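Local coordinates for protein polyprenyl synthetase (Zymomonas mobilis subsp. mobilis, PDB 4KKM) that probably condenses isoprenyl diphosphates into longer prenyl diphosphates such as farnesyl diphosphate, with magnesium as cofactor, as a prenyltransferase of the FPP/GGPP synthase family, at residues R54-G66 against K122-L136. Residues are numbered along the deposited sequence; the frame is centred on the assembly and turned at random.
With ACT (acetate ion), chain E.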
ATOM      1  N   ARG B  54     -17.239   9.223   4.520  1.00 29.04           N
ATOM      2  CA  ARG B  54     -17.122   9.722   5.886  1.00 25.75           C
ATOM      3  C   ARG B  54     -16.589   8.661   6.856  1.00 31.23           C
ATOM      4  O   ARG B  54     -15.618   8.897   7.580  1.00 27.22           O
ATOM      5  CB  ARG B  54     -18.466  10.256   6.379  1.00 31.45           C
ATOM      6  CG  ARG B  54     -18.395  10.913   7.748  1.00 34.64           C
ATOM      7  CD  ARG B  54     -19.732  11.559   8.101  1.00 30.42           C
ATOM      8  NE  ARG B  54     -19.617  12.433   9.265  1.00 45.29           N
ATOM      9  CZ  ARG B  54     -20.647  13.053   9.830  1.00 57.54           C
ATOM     10  NH1 ARG B  54     -20.460  13.829  10.893  1.00 52.28           N
ATOM     11  NH2 ARG B  54     -21.868  12.890   9.336  1.00 61.28           N
ATOM     12  N   ARG B  55     -17.217   7.491   6.846  1.00 30.62           N
ATOM     13  CA  ARG B  55     -16.885   6.434   7.793  1.00 31.29           C
ATOM     14  C   ARG B  55     -15.453   5.954   7.603  1.00 31.82           C
ATOM     15  O   ARG B  55     -14.726   5.736   8.572  1.00 26.79           O
ATOM     16  CB  ARG B  55     -17.857   5.263   7.640  1.00 30.04           C
ATOM     17  CG  ARG B  55     -17.685   4.158   8.673  1.00 33.65           C
ATOM     18  CD  ARG B  55     -18.737   3.069   8.472  1.00 35.70           C
ATOM     19  NE  ARG B  55     -18.800   2.126   9.589  1.00 34.24           N
ATOM     20  CZ  ARG B  55     -19.561   2.285  10.667  1.00 39.14           C
ATOM     21  NH1 ARG B  55     -20.334   3.358  10.792  1.00 38.68           N
ATOM     22  NH2 ARG B  55     -19.554   1.365  11.622  1.00 42.12           N
ATOM     23  N   LEU B  56     -15.052   5.789   6.347  1.00 27.78           N
ATOM     24  CA  LEU B  56     -13.692   5.361   6.047  1.00 26.68           C
ATOM     25  C   LEU B  56     -12.660   6.292   6.687  1.00 24.67           C
ATOM     26  O   LEU B  56     -11.756   5.852   7.406  1.00 23.95           O
ATOM     27  CB  LEU B  56     -13.475   5.316   4.532  1.00 22.53           C
ATOM     28  CG  LEU B  56     -12.006   5.176   4.109  1.00 24.50           C
ATOM     29  CD1 LEU B  56     -11.446   3.797   4.471  1.00 22.79           C
ATOM     30  CD2 LEU B  56     -11.853   5.440   2.614  1.00 22.98           C
ATOM     31  N   VAL B  57     -12.803   7.583   6.432  1.00 24.98           N
ATOM     32  CA  VAL B  57     -11.839   8.552   6.942  1.00 23.51           C
ATOM     33  C   VAL B  57     -11.929   8.669   8.468  1.00 24.46           C
ATOM     34  O   VAL B  57     -10.918   8.850   9.146  1.00 23.75           O
ATOM     35  CB  VAL B  57     -12.010   9.931   6.254  1.00 26.33           C
ATOM     36  CG1 VAL B  57     -11.019  10.943   6.804  1.00 29.08           C
ATOM     37  CG2 VAL B  57     -11.850   9.785   4.741  1.00 22.71           C
ATOM     38  N   GLU B  58     -13.134   8.555   9.023  1.00 26.61           N
ATOM     39  CA  GLU B  58     -13.251   8.575  10.481  1.00 26.12           C
ATOM     40  C   GLU B  58     -12.564   7.348  11.099  1.00 30.61           C
ATOM     41  O   GLU B  58     -11.970   7.446  12.171  1.00 27.40           O
ATOM     42  CB  GLU B  58     -14.712   8.722  10.936  1.00 26.70           C
ATOM     43  CG  GLU B  58     -15.236  10.137  10.729  1.00 30.18           C
ATOM     44  CD  GLU B  58     -16.703  10.304  11.080  1.00 35.47           C
ATOM     45  OE1 GLU B  58     -17.425   9.287  11.165  1.00 35.96           O
ATOM     46  OE2 GLU B  58     -17.128  11.462  11.267  1.00 36.94           O
ATOM     47  N   ALA B  59     -12.618   6.214  10.397  1.00 25.76           N
ATOM     48  CA  ALA B  59     -11.916   5.007  10.832  1.00 27.55           C
ATOM     49  C   ALA B  59     -10.403   5.192  10.758  1.00 27.51           C
ATOM     50  O   ALA B  59      -9.665   4.775  11.662  1.00 24.30           O
ATOM     51  CB  ALA B  59     -12.354   3.789   9.992  1.00 24.18           C
ATOM     52  N   MET B  60      -9.941   5.819   9.684  1.00 22.95           N
ATOM     53  CA  MET B  60      -8.517   6.106   9.530  1.00 24.87           C
ATOM     54  C   MET B  60      -8.041   7.021  10.655  1.00 27.41           C
ATOM     55  O   MET B  60      -6.982   6.800  11.246  1.00 25.39           O
ATOM     56  CB  MET B  60      -8.230   6.740   8.164  1.00 24.03           C
ATOM     57  CG  MET B  60      -8.472   5.807   6.971  1.00 23.56           C
ATOM     58  SD  MET B  60      -8.426   6.662   5.380  1.00 23.45           S
ATOM     59  CE  MET B  60      -6.646   6.890   5.154  1.00 19.38           C
ATOM     60  N   ARG B  61      -8.835   8.044  10.952  1.00 26.81           N
ATOM     61  CA  ARG B  61      -8.479   8.990  12.003  1.00 27.25           C
ATOM     62  C   ARG B  61      -8.485   8.319  13.371  1.00 30.03           C
ATOM     63  O   ARG B  61      -7.600   8.549  14.195  1.00 30.99           O
ATOM     64  CB  ARG B  61      -9.438  10.186  11.992  1.00 29.95           C
ATOM     65  CG  ARG B  61      -9.248  11.115  10.799  1.00 29.61           C
ATOM     66  CD  ARG B  61     -10.376  12.139  10.682  1.00 28.70           C
ATOM     67  NE  ARG B  61     -10.379  13.080  11.799  1.00 30.90           N
ATOM     68  CZ  ARG B  61      -9.701  14.225  11.823  1.00 39.19           C
ATOM     69  NH1 ARG B  61      -8.959  14.590  10.786  1.00 31.46           N
ATOM     70  NH2 ARG B  61      -9.761  15.009  12.895  1.00 43.69           N
ATOM     71  N   TYR B  62      -9.504   7.500  13.613  1.00 32.32           N
ATOM     72  CA  TYR B  62      -9.606   6.780  14.874  1.00 29.00           C
ATOM     73  C   TYR B  62      -8.366   5.927  15.131  1.00 26.39           C
ATOM     74  O   TYR B  62      -7.857   5.869  16.253  1.00 27.66           O
ATOM     75  CB  TYR B  62     -10.855   5.900  14.883  1.00 28.37           C
ATOM     76  CG  TYR B  62     -10.984   5.059  16.129  1.00 31.72           C
ATOM     77  CD1 TYR B  62     -11.514   5.594  17.299  1.00 36.10           C
ATOM     78  CD2 TYR B  62     -10.583   3.732  16.137  1.00 31.26           C
ATOM     79  CE1 TYR B  62     -11.635   4.829  18.439  1.00 38.44           C
ATOM     80  CE2 TYR B  62     -10.697   2.962  17.270  1.00 34.59           C
ATOM     81  CZ  TYR B  62     -11.226   3.513  18.417  1.00 38.97           C
ATOM     82  OH  TYR B  62     -11.341   2.744  19.548  1.00 44.77           O
ATOM     83  N   ALA B  63      -7.881   5.263  14.088  1.00 28.21           N
ATOM     84  CA  ALA B  63      -6.718   4.387  14.214  1.00 24.92           C
ATOM     85  C   ALA B  63      -5.427   5.178  14.339  1.00 27.72           C
ATOM     86  O   ALA B  63      -4.568   4.841  15.153  1.00 27.08           O
ATOM     87  CB  ALA B  63      -6.628   3.460  13.007  1.00 24.64           C
ATOM     88  N   ALA B  64      -5.291   6.219  13.521  1.00 26.98           N
ATOM     89  CA  ALA B  64      -4.027   6.954  13.402  1.00 27.74           C
ATOM     90  C   ALA B  64      -3.810   8.033  14.462  1.00 32.87           C
ATOM     91  O   ALA B  64      -2.669   8.319  14.831  1.00 31.52           O
ATOM     92  CB  ALA B  64      -3.901   7.559  12.011  1.00 26.09           C
ATOM     93  N   ILE B  65      -4.896   8.636  14.935  1.00 26.87           N
ATOM     94  CA  ILE B  65      -4.800   9.759  15.864  1.00 31.84           C
ATOM     95  C   ILE B  65      -4.980   9.329  17.313  1.00 43.48           C
ATOM     96  O   ILE B  65      -5.850   8.517  17.626  1.00 42.19           O
ATOM     97  CB  ILE B  65      -5.832  10.861  15.530  1.00 33.17           C
ATOM     98  CG1 ILE B  65      -5.567  11.436  14.139  1.00 33.25           C
ATOM     99  CG2 ILE B  65      -5.807  11.973  16.579  1.00 38.92           C
ATOM    100  CD1 ILE B  65      -6.600  12.463  13.707  1.00 38.83           C
ATOM    101  N   GLY B  66      -4.145   9.880  18.191  1.00 54.84           N
ATOM    102  CA  GLY B  66      -4.231   9.611  19.613  1.00 69.25           C
ATOM    103  C   GLY B  66      -3.770   8.203  19.917  1.00 79.43           C
ATOM    104  O   GLY B  66      -4.524   7.397  20.465  1.00 87.35           O
ATOM    105  N   LYS B 122      -7.989   0.872  24.107  1.00 84.10           N
ATOM    106  CA  LYS B 122      -8.662   1.407  22.935  1.00 77.39           C
ATOM    107  C   LYS B 122      -9.279   0.277  22.117  1.00 72.22           C
ATOM    108  O   LYS B 122      -8.560  -0.613  21.655  1.00 67.58           O
ATOM    109  CB  LYS B 122      -7.644   2.177  22.092  1.00 71.79           C
ATOM    110  CG  LYS B 122      -8.202   2.909  20.888  1.00 64.20           C
ATOM    111  CD  LYS B 122      -7.124   3.795  20.285  1.00 56.82           C
ATOM    112  CE  LYS B 122      -7.632   4.558  19.081  1.00 54.20           C
ATOM    113  NZ  LYS B 122      -6.631   5.546  18.587  1.00 53.42           N
ATOM    114  N   PRO B 123     -10.614   0.295  21.951  1.00 68.96           N
ATOM    115  CA  PRO B 123     -11.225  -0.738  21.113  1.00 64.48           C
ATOM    116  C   PRO B 123     -10.683  -0.653  19.692  1.00 56.02           C
ATOM    117  O   PRO B 123     -10.412   0.436  19.185  1.00 51.32           O
ATOM    118  CB  PRO B 123     -12.724  -0.403  21.155  1.00 69.55           C
ATOM    119  CG  PRO B 123     -12.805   1.008  21.618  1.00 72.07           C
ATOM    120  CD  PRO B 123     -11.615   1.222  22.508  1.00 73.27           C
ATOM    121  N   THR B 124     -10.499  -1.807  19.069  1.00 52.58           N
ATOM    122  CA  THR B 124      -9.936  -1.859  17.731  1.00 49.83           C
ATOM    123  C   THR B 124     -10.925  -1.347  16.687  1.00 47.09           C
ATOM    124  O   THR B 124     -12.117  -1.204  16.963  1.00 46.10           O
ATOM    125  CB  THR B 124      -9.492  -3.282  17.389  1.00 53.72           C
ATOM    126  OG1 THR B 124     -10.590  -4.179  17.598  1.00 54.39           O
ATOM    127  CG2 THR B 124      -8.322  -3.693  18.285  1.00 55.44           C
ATOM    128  N   VAL B 125     -10.421  -1.071  15.489  1.00 40.98           N
ATOM    129  CA  VAL B 125     -11.242  -0.486  14.432  1.00 33.53           C
ATOM    130  C   VAL B 125     -12.442  -1.364  14.069  1.00 38.29           C
ATOM    131  O   VAL B 125     -13.562  -0.867  13.932  1.00 40.10           O
ATOM    132  CB  VAL B 125     -10.397  -0.168  13.179  1.00 31.64           C
ATOM    133  CG1 VAL B 125     -11.295   0.249  11.996  1.00 31.34           C
ATOM    134  CG2 VAL B 125      -9.378   0.908  13.512  1.00 33.92           C
ATOM    135  N   HIS B 126     -12.219  -2.670  13.939  1.00 34.92           N
ATOM    136  CA  HIS B 126     -13.308  -3.567  13.563  1.00 41.55           C
ATOM    137  C   HIS B 126     -14.384  -3.631  14.648  1.00 43.79           C
ATOM    138  O   HIS B 126     -15.530  -3.970  14.371  1.00 46.04           O
ATOM    139  CB  HIS B 126     -12.798  -4.966  13.187  1.00 49.80           C
ATOM    140  CG  HIS B 126     -12.202  -5.730  14.327  1.00 56.62           C
ATOM    141  ND1 HIS B 126     -12.869  -6.750  14.975  1.00 57.58           N
ATOM    142  CD2 HIS B 126     -10.991  -5.638  14.929  1.00 57.76           C
ATOM    143  CE1 HIS B 126     -12.102  -7.245  15.925  1.00 60.02           C
ATOM    144  NE2 HIS B 126     -10.955  -6.586  15.920  1.00 60.25           N
ATOM    145  N   LYS B 127     -14.016  -3.278  15.876  1.00 45.63           N
ATOM    146  CA  LYS B 127     -14.975  -3.249  16.977  1.00 49.21           C
ATOM    147  C   LYS B 127     -15.729  -1.918  17.051  1.00 49.39           C
ATOM    148  O   LYS B 127     -16.955  -1.895  17.155  1.00 47.16           O
ATOM    149  CB  LYS B 127     -14.278  -3.542  18.308  1.00 51.16           C
ATOM    150  CG  LYS B 127     -13.659  -4.925  18.378  1.00 58.92           C
ATOM    151  CD  LYS B 127     -14.699  -6.021  18.152  1.00 64.74           C
ATOM    152  CE  LYS B 127     -15.389  -6.431  19.447  1.00 71.52           C
ATOM    153  NZ  LYS B 127     -16.244  -5.359  20.033  1.00 73.51           N
ATOM    154  N   ALA B 128     -14.992  -0.813  17.003  1.00 47.71           N
ATOM    155  CA  ALA B 128     -15.605   0.514  17.043  1.00 50.99           C
ATOM    156  C   ALA B 128     -16.392   0.786  15.762  1.00 49.50           C
ATOM    157  O   ALA B 128     -17.386   1.512  15.766  1.00 49.50           O
ATOM    158  CB  ALA B 128     -14.538   1.584  17.251  1.00 50.25           C
ATOM    159  N   PHE B 129     -15.940   0.193  14.666  1.00 44.42           N
ATOM    160  CA  PHE B 129     -16.602   0.370  13.379  1.00 42.25           C
ATOM    161  C   PHE B 129     -17.209  -0.954  12.922  1.00 39.36           C
ATOM    162  O   PHE B 129     -18.281  -1.337  13.386  1.00 40.90           O
ATOM    163  CB  PHE B 129     -15.618   0.947  12.348  1.00 38.49           C
ATOM    164  CG  PHE B 129     -15.207   2.371  12.643  1.00 38.11           C
ATOM    165  CD1 PHE B 129     -14.246   2.646  13.613  1.00 41.71           C
ATOM    166  CD2 PHE B 129     -15.795   3.434  11.972  1.00 37.35           C
ATOM    167  CE1 PHE B 129     -13.875   3.953  13.908  1.00 34.12           C
ATOM    168  CE2 PHE B 129     -15.427   4.744  12.254  1.00 37.76           C
ATOM    169  CZ  PHE B 129     -14.463   5.004  13.229  1.00 34.31           C
ATOM    170  N   ASP B 130     -16.516  -1.648  12.027  1.00 34.42           N
ATOM    171  CA  ASP B 130     -16.912  -2.981  11.577  1.00 38.38           C
ATOM    172  C   ASP B 130     -15.752  -3.594  10.800  1.00 31.90           C
ATOM    173  O   ASP B 130     -14.765  -2.916  10.534  1.00 30.57           O
ATOM    174  CB  ASP B 130     -18.171  -2.925  10.714  1.00 35.21           C
ATOM    175  CG  ASP B 130     -18.105  -1.836   9.662  1.00 40.75           C
ATOM    176  OD1 ASP B 130     -17.294  -1.965   8.723  1.00 35.61           O
ATOM    177  OD2 ASP B 130     -18.869  -0.852   9.773  1.00 45.60           O
ATOM    178  N   ASP B 131     -15.874  -4.871  10.444  1.00 31.67           N
ATOM    179  CA  ASP B 131     -14.777  -5.593   9.801  1.00 33.37           C
ATOM    180  C   ASP B 131     -14.395  -4.970   8.461  1.00 29.42           C
ATOM    181  O   ASP B 131     -13.215  -4.764   8.173  1.00 29.95           O
ATOM    182  CB  ASP B 131     -15.129  -7.073   9.612  1.00 36.68           C
ATOM    183  CG  ASP B 131     -15.271  -7.817  10.934  1.00 44.92           C
ATOM    184  OD1 ASP B 131     -14.793  -7.300  11.963  1.00 47.85           O
ATOM    185  OD2 ASP B 131     -15.854  -8.921  10.937  1.00 47.77           O
ATOM    186  N   ALA B 132     -15.392  -4.658   7.643  1.00 28.83           N
ATOM    187  CA  ALA B 132     -15.110  -4.081   6.332  1.00 28.54           C
ATOM    188  C   ALA B 132     -14.384  -2.742   6.443  1.00 26.22           C
ATOM    189  O   ALA B 132     -13.469  -2.449   5.669  1.00 24.33           O
ATOM    190  CB  ALA B 132     -16.397  -3.932   5.537  1.00 33.00           C
ATOM    191  N   SER B 133     -14.793  -1.927   7.409  1.00 27.39           N
ATOM    192  CA  SER B 133     -14.153  -0.635   7.606  1.00 24.58           C
ATOM    193  C   SER B 133     -12.696  -0.797   8.044  1.00 23.77           C
ATOM    194  O   SER B 133     -11.853   0.033   7.725  1.00 25.08           O
ATOM    195  CB  SER B 133     -14.930   0.201   8.627  1.00 28.08           C
ATOM    196  OG  SER B 133     -16.210   0.557   8.122  1.00 27.84           O
ATOM    197  N   ALA B 134     -12.406  -1.853   8.793  1.00 24.85           N
ATOM    198  CA  ALA B 134     -11.033  -2.114   9.207  1.00 24.59           C
ATOM    199  C   ALA B 134     -10.186  -2.514   8.004  1.00 25.17           C
ATOM    200  O   ALA B 134      -9.054  -2.067   7.857  1.00 24.04           O
ATOM    201  CB  ALA B 134     -10.984  -3.190  10.288  1.00 25.57           C
ATOM    202  N   VAL B 135     -10.732  -3.364   7.143  1.00 23.94           N
ATOM    203  CA  VAL B 135     -10.013  -3.745   5.931  1.00 25.95           C
ATOM    204  C   VAL B 135      -9.669  -2.499   5.101  1.00 24.04           C
ATOM    205  O   VAL B 135      -8.511  -2.278   4.749  1.00 25.07           O
ATOM    206  CB  VAL B 135     -10.830  -4.733   5.075  1.00 28.98           C
ATOM    207  CG1 VAL B 135     -10.132  -4.992   3.741  1.00 33.17           C
ATOM    208  CG2 VAL B 135     -11.063  -6.039   5.840  1.00 29.64           C
ATOM    209  N   LEU B 136     -10.681  -1.679   4.823  1.00 27.27           N
ATOM    210  CA  LEU B 136     -10.522  -0.511   3.951  1.00 24.87           C
ATOM    211  C   LEU B 136      -9.673   0.603   4.556  1.00 21.47           C
ATOM    212  O   LEU B 136      -8.831   1.189   3.870  1.00 20.78           O
ATOM    213  CB  LEU B 136     -11.891   0.042   3.536  1.00 21.18           C
ATOM    214  CG  LEU B 136     -12.743  -0.880   2.653  1.00 23.46           C
ATOM    215  CD1 LEU B 136     -14.032  -0.187   2.222  1.00 24.40           C
ATOM    216  CD2 LEU B 136     -11.956  -1.358   1.429  1.00 22.40           C
TER
HETATM  217  C   ACT E 303     -21.215   7.204  10.113  1.00 53.88           C
HETATM  218  O   ACT E 303     -21.574   7.241  11.316  1.00 45.77           O
HETATM  219  OXT ACT E 303     -20.264   6.429   9.824  1.00 48.42           O
HETATM  220  CH3 ACT E 303     -21.891   8.058   9.080  1.00 54.09           C
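Phe129 lays its ring flat against helix 54-64, with CA of Ala59 over one face at 3.8 Å from the ring centroid, a CH-pi contact. Its CE1 edge turns to Tyr62 in an offset edge-to-face pair, the two planes 64° apart. Tyr62 is enclosed on both faces, by Ala128 CB and by Lys122. Val125 CG2 packs 3.8 Å from Ala63 CB; toward the start of the helix, Leu56 CD1 meets Leu136 CB.

Around this tight centre both ends are looser. At the poorly ordered outer edge, extended Lys122, its CG anti to the backbone N (chi1 -175°), carries NZ over the Tyr62 ring in a cation-pi contact; NZ donates to Tyr62 O at 2.7 Å and weakly to the carbonyls of Ile65 and Gly66. Tyr62 OH ties to Pro123 O. At the exposed Arg55 end, the guanidinium lies nearly parallel to the Asp130 carboxylate, but OD2 is displaced from the guanidinium plane, and both hydrogen bonds of this salt bridge, from NE and NH2 to OD2, are weak. NH1 donates to an acetate, probably from the crystallisation liquor. Asp130 OD1 caps helix 131-150 by accepting Ser133 N, and also receives Ser133 OG.

Within the all-helical isoprenoid synthase fold, this is structural packing: helix 54-64 crosses the start of helix 131-150 at -71°, beside helix 125-128 and strand 122-123, which pairs antiparallel with 118-119. Helix 87-109 lies against Ala63, helix 24-45 against Ile65, and the second subunit against Leu56 and Leu136.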